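Long-range contacts in 3',5'-cyclic-nucleotide phosphodiesterase 1 (Saccharomyces cerevisiae, PDB 4OJV), which belongs to the class-II cyclic-nucleotide phosphodiesterases of the metallo-hydrolase/oxidoreductase clan and carries two neighbouring zinc ions: residues 243-248 / 293-298; 275-280 / 323-328; 339-344 / 358-363. All blocks are in the same frame, centred on the assembly; numbering follows the deposited sequence.

Interaction 1: residues 243-248 / 293-298; sequences GDVEQD and GHLSPI. With ZN (zinc ion), chain D; ZN (zinc ion), chain E; SO4 (sulfate ion), chain B.
Asp244 and His294 meet beside the zinc pair, Asp244 binding the metals and His294 the sulfate that sits on them. The carboxylate of Asp244 lies at the rim of the His294 imidazole, with CG in the ring plane and OD2 3.5 Å from CE1. Asp244 OD2 bridges the metals, 2.2 Å from the zinc of chain D and 2.1 Å from the zinc of chain E. This shared carboxylate marks the dinuclear site: His128, His130 and His213 complete the protein ligands of the first zinc, Asp132, His133 and His326 those of the second. With CG of His294 beside its own backbone N (chi1 -67°), the ring turns back toward the site, and NE2 donates a nearly straight bond (161°) to sulfate O2 at 2.6 Å. Sulfate O3 binds the zinc of chain D; the link from O4 to the other zinc is less certain. Away from the site, Val245 and Leu295 pack obliquely, CG1 of Val245 3.9 Å from CD1 of Leu295. Val245 O receives a CA-H...O contact from His294 CA at 3.2 Å. Glu246, extended beyond CG, runs alongside Gly293, whose N makes only a weak bond to OE2 at 3.3 Å (127°). Segment 243-248 leaves strand 238-242 and packs Val245 on Val211 of strand 204-215. Segment 293-298 runs into helix 297-311, Ser296 at its N-cap position, while Pro297 touches helix 336-350.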
# COMPACT_ATOMS: atom_id res chain seq x y z
N GLY A 243 -17.15 -3.66 6.91
CA GLY A 243 -16.13 -2.65 7.15
C GLY A 243 -15.83 -2.50 8.63
O GLY A 243 -16.55 -3.06 9.48
N ASP A 244 -14.79 -1.72 8.94
CA ASP A 244 -14.36 -1.46 10.32
C ASP A 244 -15.57 -0.96 11.11
O ASP A 244 -16.42 -0.25 10.56
CB ASP A 244 -13.25 -0.38 10.41
CG ASP A 244 -11.98 -0.65 9.54
OD1 ASP A 244 -11.98 -1.78 8.95
OD2 ASP A 244 -11.05 0.31 9.45
N VAL A 245 -15.64 -1.31 12.39
CA VAL A 245 -16.84 -1.03 13.16
C VAL A 245 -16.53 -1.05 14.66
O VAL A 245 -15.63 -1.76 15.12
CB VAL A 245 -17.96 -2.05 12.81
CG1 VAL A 245 -17.57 -3.47 13.22
CG2 VAL A 245 -19.30 -1.67 13.43
N GLU A 246 -17.29 -0.24 15.40
CA GLU A 246 -17.31 -0.28 16.86
C GLU A 246 -18.75 -0.43 17.34
O GLU A 246 -19.70 -0.16 16.60
CB GLU A 246 -16.68 1.00 17.43
CG GLU A 246 -17.43 2.26 17.06
CD GLU A 246 -16.89 3.50 17.74
OE1 GLU A 246 -17.47 4.57 17.49
OE2 GLU A 246 -15.89 3.40 18.49
N GLN A 247 -18.90 -0.87 18.59
CA GLN A 247 -20.22 -0.94 19.23
C GLN A 247 -20.90 0.44 19.22
O GLN A 247 -20.24 1.47 19.30
CB GLN A 247 -20.05 -1.45 20.67
CG GLN A 247 -21.31 -1.45 21.54
CD GLN A 247 -21.04 -1.75 23.00
OE1 GLN A 247 -21.80 -2.46 23.65
NE2 GLN A 247 -19.95 -1.19 23.53
N ASP A 248 -22.23 0.43 19.11
CA ASP A 248 -23.01 1.67 19.24
C ASP A 248 -23.05 2.16 20.69
O ASP A 248 -22.97 1.37 21.63
CB ASP A 248 -24.45 1.44 18.76
CG ASP A 248 -24.52 0.96 17.33
OD1 ASP A 248 -23.78 1.48 16.47
OD2 ASP A 248 -25.35 0.08 17.07
N GLY A 293 -12.70 3.10 17.56
CA GLY A 293 -13.37 2.84 16.28
C GLY A 293 -13.43 1.38 15.86
O GLY A 293 -13.91 1.07 14.77
N HIS A 294 -12.99 0.48 16.74
CA HIS A 294 -12.82 -0.94 16.42
C HIS A 294 -13.42 -1.85 17.45
O HIS A 294 -13.95 -1.39 18.47
CB HIS A 294 -11.33 -1.25 16.24
CG HIS A 294 -10.72 -0.58 15.04
ND1 HIS A 294 -11.13 -0.84 13.78
CD2 HIS A 294 -9.72 0.37 14.93
CE1 HIS A 294 -10.41 -0.11 12.91
NE2 HIS A 294 -9.55 0.64 13.62
N LEU A 295 -13.32 -3.15 17.19
CA LEU A 295 -13.75 -4.18 18.12
C LEU A 295 -12.59 -4.88 18.81
O LEU A 295 -11.49 -4.99 18.26
CB LEU A 295 -14.62 -5.23 17.41
CG LEU A 295 -15.91 -4.76 16.74
CD1 LEU A 295 -16.60 -5.92 16.04
CD2 LEU A 295 -16.87 -4.10 17.72
N SER A 296 -12.86 -5.34 20.03
CA SER A 296 -12.02 -6.32 20.73
C SER A 296 -12.90 -7.55 20.95
O SER A 296 -14.09 -7.53 20.64
CB SER A 296 -11.54 -5.75 22.06
OG SER A 296 -12.59 -5.83 23.01
N PRO A 297 -12.33 -8.65 21.49
CA PRO A 297 -13.14 -9.87 21.55
C PRO A 297 -14.43 -9.78 22.36
O PRO A 297 -15.42 -10.39 21.97
CB PRO A 297 -12.17 -10.90 22.14
CG PRO A 297 -10.84 -10.44 21.65
CD PRO A 297 -10.92 -8.94 21.81
N ILE A 298 -14.43 -9.00 23.44
CA ILE A 298 -15.65 -8.85 24.23
C ILE A 298 -16.73 -8.11 23.44
O ILE A 298 -17.89 -8.50 23.47
CB ILE A 298 -15.38 -8.20 25.62
CG1 ILE A 298 -16.66 -8.15 26.46
CG2 ILE A 298 -14.75 -6.81 25.48
CD1 ILE A 298 -17.27 -9.51 26.74
ZN ZN D . -11.00 2.52 9.22
ZN ZN E . -9.26 -0.22 8.46
S SO4 B . -8.24 1.92 10.97
O1 SO4 B . -7.36 2.75 10.10
O2 SO4 B . -7.68 1.90 12.35
O3 SO4 B . -9.63 2.48 10.97
O4 SO4 B . -8.22 0.55 10.41
O HOH W 1 -16.39 -1.42 20.07
O HOH W 2 -9.46 1.79 8.37

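Interaction 2: residues 275-280 / 323-328; sequences GILVEC and IVTHVK. With ZN (zinc ion), chain E; SO4 (sulfate ion), chain B.
Four backbone hydrogen bonds zip residues 275-280 to 323-328 as parallel neighbours. Ile323 N to Ile276 O is the shortest at 2.8 Å and nearly straight (173°), and Val278 N to Ile323 O and Cys280 N to Thr325 O also arrive almost end-on to the carbonyl. Thr325 N departs from this, reaching Val278 O from 50° out of the carbonyl plane. CA-H...O contacts from Leu277, Val324 and Glu279 add to three of these carbonyls, Ile323 O, Val278 O and Thr325 O. Among apolar side chains, Leu277 and Ile323 run alongside each other on one face, CD1 of Leu277 3.8 Å from CB of Ile323, the tip of Ile323 turning off. Val324, on the opposite face, has CG1 3.6 Å from CB of Cys280, just past the strand end. Both strands belong to one of the two mixed sheets of the metallo-beta-lactamase-like fold, in which metal ligands project from loops at strand ends. His326 follows strand 321-325 directly, and its NE2 binds the zinc of chain E at 2.1 Å, whose other protein ligands are Asp132, His133 and Asp244. Ser281 OG bonds both His326 ND1 and Glu279 OE2. Lys328 runs extended until it bends at chi4 (-65°), which brings NZ to sulfate O2 at 2.8 Å; Gly13 O is a further partner of NZ. A water bonds Thr325 OG1 at 2.7 Å and, weakly, Leu277 O.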
# COMPACT_ATOMS: atom_id res chain seq x y z
N GLY A 275 -21.46 -17.18 6.16
CA GLY A 275 -20.27 -16.60 6.75
C GLY A 275 -20.45 -15.14 7.04
O GLY A 275 -21.19 -14.44 6.33
N ILE A 276 -19.78 -14.68 8.08
CA ILE A 276 -19.62 -13.25 8.34
C ILE A 276 -18.14 -12.94 8.45
O ILE A 276 -17.43 -13.56 9.25
CB ILE A 276 -20.40 -12.78 9.59
CG1 ILE A 276 -20.14 -11.28 9.84
CG2 ILE A 276 -20.10 -13.64 10.80
CD1 ILE A 276 -21.16 -10.58 10.70
N LEU A 277 -17.69 -12.00 7.62
CA LEU A 277 -16.32 -11.48 7.66
C LEU A 277 -16.34 -10.18 8.42
O LEU A 277 -16.84 -9.18 7.92
CB LEU A 277 -15.75 -11.28 6.25
CG LEU A 277 -15.12 -12.49 5.55
CD1 LEU A 277 -16.12 -13.61 5.32
CD2 LEU A 277 -14.47 -12.06 4.24
N VAL A 278 -15.82 -10.20 9.65
CA VAL A 278 -15.98 -9.07 10.55
C VAL A 278 -14.69 -8.87 11.33
O VAL A 278 -14.01 -9.83 11.69
CB VAL A 278 -17.20 -9.25 11.49
CG1 VAL A 278 -17.07 -10.51 12.34
CG2 VAL A 278 -17.43 -8.03 12.36
N GLU A 279 -14.38 -7.62 11.64
CA GLU A 279 -13.13 -7.34 12.32
C GLU A 279 -13.08 -7.78 13.77
O GLU A 279 -14.11 -7.82 14.47
CB GLU A 279 -12.79 -5.85 12.26
CG GLU A 279 -13.68 -4.93 13.08
CD GLU A 279 -12.90 -3.75 13.62
OE1 GLU A 279 -13.03 -2.64 13.06
OE2 GLU A 279 -12.13 -3.95 14.59
N CYS A 280 -11.86 -8.05 14.23
CA CYS A 280 -11.53 -7.92 15.63
C CYS A 280 -10.12 -7.36 15.66
O CYS A 280 -9.14 -8.10 15.69
CB CYS A 280 -11.65 -9.25 16.37
SG CYS A 280 -11.64 -9.04 18.16
N ILE A 323 -15.47 -15.24 10.29
CA ILE A 323 -14.14 -15.07 9.73
C ILE A 323 -13.65 -13.70 10.19
O ILE A 323 -14.20 -12.68 9.80
CB ILE A 323 -14.18 -15.14 8.18
CG1 ILE A 323 -14.91 -16.40 7.69
CG2 ILE A 323 -12.78 -15.01 7.59
CD1 ILE A 323 -14.30 -17.71 8.13
N VAL A 324 -12.63 -13.71 11.05
CA VAL A 324 -12.16 -12.50 11.72
C VAL A 324 -11.13 -11.80 10.85
O VAL A 324 -10.15 -12.41 10.42
CB VAL A 324 -11.54 -12.87 13.08
CG1 VAL A 324 -10.97 -11.66 13.80
CG2 VAL A 324 -12.58 -13.56 13.96
N THR A 325 -11.36 -10.52 10.60
CA THR A 325 -10.54 -9.73 9.70
C THR A 325 -9.88 -8.56 10.43
O THR A 325 -10.18 -8.28 11.59
CB THR A 325 -11.42 -9.16 8.57
OG1 THR A 325 -12.36 -8.25 9.16
CG2 THR A 325 -12.15 -10.28 7.84
N HIS A 326 -8.97 -7.88 9.73
CA HIS A 326 -8.48 -6.56 10.15
C HIS A 326 -7.78 -6.59 11.48
O HIS A 326 -7.82 -5.63 12.24
CB HIS A 326 -9.65 -5.57 10.16
CG HIS A 326 -9.25 -4.12 10.05
ND1 HIS A 326 -8.92 -3.37 11.13
CD2 HIS A 326 -9.21 -3.27 8.95
CE1 HIS A 326 -8.64 -2.12 10.73
NE2 HIS A 326 -8.82 -2.05 9.40
N VAL A 327 -7.10 -7.69 11.79
CA VAL A 327 -6.32 -7.75 13.02
C VAL A 327 -5.09 -6.86 12.86
O VAL A 327 -4.38 -6.92 11.85
CB VAL A 327 -5.93 -9.19 13.41
CG1 VAL A 327 -5.05 -9.20 14.65
CG2 VAL A 327 -7.19 -10.02 13.65
N LYS A 328 -4.85 -6.02 13.86
CA LYS A 328 -3.71 -5.10 13.82
C LYS A 328 -2.44 -5.76 14.34
O LYS A 328 -2.49 -6.65 15.21
CB LYS A 328 -4.04 -3.86 14.66
CG LYS A 328 -5.08 -2.97 13.99
CD LYS A 328 -5.39 -1.72 14.81
CE LYS A 328 -6.38 -0.80 14.11
NZ LYS A 328 -5.89 -0.19 12.84
ZN ZN E . -9.26 -0.22 8.46
S SO4 B . -8.24 1.92 10.97
O1 SO4 B . -7.36 2.75 10.10
O2 SO4 B . -7.68 1.90 12.35
O3 SO4 B . -9.63 2.48 10.97
O4 SO4 B . -8.22 0.55 10.41
O HOH W 3 -14.35 -7.69 7.35
O HOH W 2 -9.46 1.79 8.37

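Interaction 3: residues 339-344 / 358-363; sequences TILEEL and ISIALE
Leu341 of the helix and Ile358 of the strand pass alongside each other, pointing opposite ways, and the contact is made by aliphatic side chains. In Leu341, CG stands opposite the backbone N across the CA-CB bond (chi1 -175°), which swings the isobutyl group off the helix toward the strand. Its CD1 then lies 3.7 Å from CG2 of Ile358 and 3.5 Å from the Ile358 carbonyl O. The same oxygen accepts a hydrogen bond from Arg345 NH2. Ile358 holds CG1 beside its backbone N and carries the chain on fully extended, so that CD1 reaches the helix surface 3.9 Å from Leu344 CB. Leu344 lies roughly perpendicular to Ile358; its CD1 comes round to the CG2 branch at 4.1 Å. Ile358 is thus met on both branches, CG2 by the two leucines and CD1 by the base of Leu344. Ile360, two residues along the same side of the strand, is folded at its second torsion (chi2 -63°), and this bend lays CD1 4.1 Å from Leu341 CB. Val324 of strand 321-325 touches Leu344, Ile358 and Ile360, widening the apolar layer under the helix, while Leu300 and Pro297 of helix 297-311 border Leu344. The helix and strand segments run nearly antiparallel (171°), their axes 8.9 Å apart. This is the return half of a beta-alpha-beta crossover, in which helix 336-350 covers the parallel strands 321-325 and 357-360 at the edge of the sheet.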
# COMPACT_ATOMS: atom_id res chain seq x y z
N THR A 339 -3.95 -14.83 19.77
CA THR A 339 -4.54 -14.36 21.02
C THR A 339 -6.04 -14.10 20.86
O THR A 339 -6.86 -14.58 21.66
CB THR A 339 -3.83 -13.08 21.49
OG1 THR A 339 -2.44 -13.36 21.66
CG2 THR A 339 -4.43 -12.53 22.78
N ILE A 340 -6.39 -13.36 19.82
CA ILE A 340 -7.79 -13.02 19.54
C ILE A 340 -8.64 -14.26 19.27
O ILE A 340 -9.75 -14.37 19.79
CB ILE A 340 -7.86 -12.00 18.37
CG1 ILE A 340 -7.44 -10.62 18.87
CG2 ILE A 340 -9.23 -11.98 17.71
CD1 ILE A 340 -6.99 -9.67 17.78
N LEU A 341 -8.10 -15.20 18.50
CA LEU A 341 -8.84 -16.42 18.21
C LEU A 341 -9.16 -17.18 19.51
O LEU A 341 -10.30 -17.62 19.72
CB LEU A 341 -8.07 -17.31 17.23
CG LEU A 341 -8.77 -18.56 16.72
CD1 LEU A 341 -10.07 -18.23 16.00
CD2 LEU A 341 -7.83 -19.34 15.81
N GLU A 342 -8.17 -17.30 20.38
CA GLU A 342 -8.37 -17.99 21.66
C GLU A 342 -9.36 -17.27 22.54
O GLU A 342 -10.22 -17.90 23.16
CB GLU A 342 -7.03 -18.11 22.37
CG GLU A 342 -6.10 -19.10 21.71
CD GLU A 342 -4.72 -19.08 22.30
OE1 GLU A 342 -4.45 -18.21 23.16
OE2 GLU A 342 -3.90 -19.93 21.90
N GLU A 343 -9.25 -15.95 22.60
CA GLU A 343 -10.15 -15.13 23.40
C GLU A 343 -11.59 -15.20 22.90
O GLU A 343 -12.53 -15.33 23.69
CB GLU A 343 -9.65 -13.68 23.48
CG GLU A 343 -8.37 -13.58 24.29
CD GLU A 343 -7.75 -12.19 24.31
OE1 GLU A 343 -8.09 -11.33 23.47
OE2 GLU A 343 -6.89 -11.95 25.19
N LEU A 344 -11.76 -15.14 21.58
CA LEU A 344 -13.10 -15.25 21.00
C LEU A 344 -13.72 -16.62 21.27
O LEU A 344 -14.90 -16.70 21.63
CB LEU A 344 -13.06 -14.98 19.49
CG LEU A 344 -12.85 -13.53 19.07
CD1 LEU A 344 -12.55 -13.46 17.58
CD2 LEU A 344 -14.05 -12.67 19.40
N ILE A 358 -15.06 -20.23 14.43
CA ILE A 358 -14.31 -18.98 14.33
C ILE A 358 -12.96 -19.26 13.70
O ILE A 358 -12.23 -20.16 14.12
CB ILE A 358 -14.15 -18.29 15.70
CG1 ILE A 358 -15.51 -18.20 16.43
CG2 ILE A 358 -13.52 -16.91 15.52
CD1 ILE A 358 -15.43 -17.58 17.81
N SER A 359 -12.64 -18.48 12.67
CA SER A 359 -11.37 -18.57 11.97
C SER A 359 -10.84 -17.16 11.75
O SER A 359 -11.61 -16.21 11.65
CB SER A 359 -11.54 -19.23 10.59
OG SER A 359 -12.06 -20.54 10.71
N ILE A 360 -9.52 -17.02 11.64
CA ILE A 360 -8.92 -15.76 11.23
C ILE A 360 -8.78 -15.78 9.71
O ILE A 360 -8.34 -16.79 9.15
CB ILE A 360 -7.52 -15.56 11.87
CG1 ILE A 360 -7.57 -15.70 13.41
CG2 ILE A 360 -6.91 -14.22 11.45
CD1 ILE A 360 -8.42 -14.69 14.14
N ALA A 361 -9.13 -14.67 9.06
CA ALA A 361 -8.91 -14.50 7.62
C ALA A 361 -7.42 -14.47 7.30
O ALA A 361 -6.67 -13.71 7.92
CB ALA A 361 -9.55 -13.22 7.12
N LEU A 362 -7.00 -15.30 6.35
CA LEU A 362 -5.59 -15.40 5.96
C LEU A 362 -5.39 -15.02 4.51
O LEU A 362 -5.96 -15.65 3.61
CB LEU A 362 -5.06 -16.82 6.19
CG LEU A 362 -5.03 -17.35 7.62
CD1 LEU A 362 -4.64 -18.83 7.64
CD2 LEU A 362 -4.09 -16.53 8.48
N GLU A 363 -4.58 -14.00 4.29
CA GLU A 363 -4.25 -13.55 2.96
C GLU A 363 -3.70 -14.69 2.12
O GLU A 363 -3.04 -15.60 2.64
CB GLU A 363 -3.19 -12.46 3.03
CG GLU A 363 -3.65 -11.20 3.71
CD GLU A 363 -3.48 -11.17 5.22
OE1 GLU A 363 -3.19 -12.20 5.92
OE2 GLU A 363 -3.67 -10.02 5.69

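Interactions 1 and 2 converge on the dinuclear zinc site, their centres about 10 Å apart: Asp244 of one and His326 of the other share the zinc of chain E, and both contacts touch the sulfate and the zinc-bridging water. Glu279 of interaction 2 holds both segments of interaction 1, with OE1 2.7 Å from His294 ND1 and also accepting from Val245 N, and OE2 3.0 Å from Leu295 N. Interaction 3 continues the sheet one strand outward from interaction 2, where Val324 N lies 2.8 Å from Ser359 O and Val324 O 2.8 Å from Ala361 N. It meets interaction 1 only by packing, Pro297 CA being 3.6 Å from Leu344 CD2, and contributes no zinc ligand.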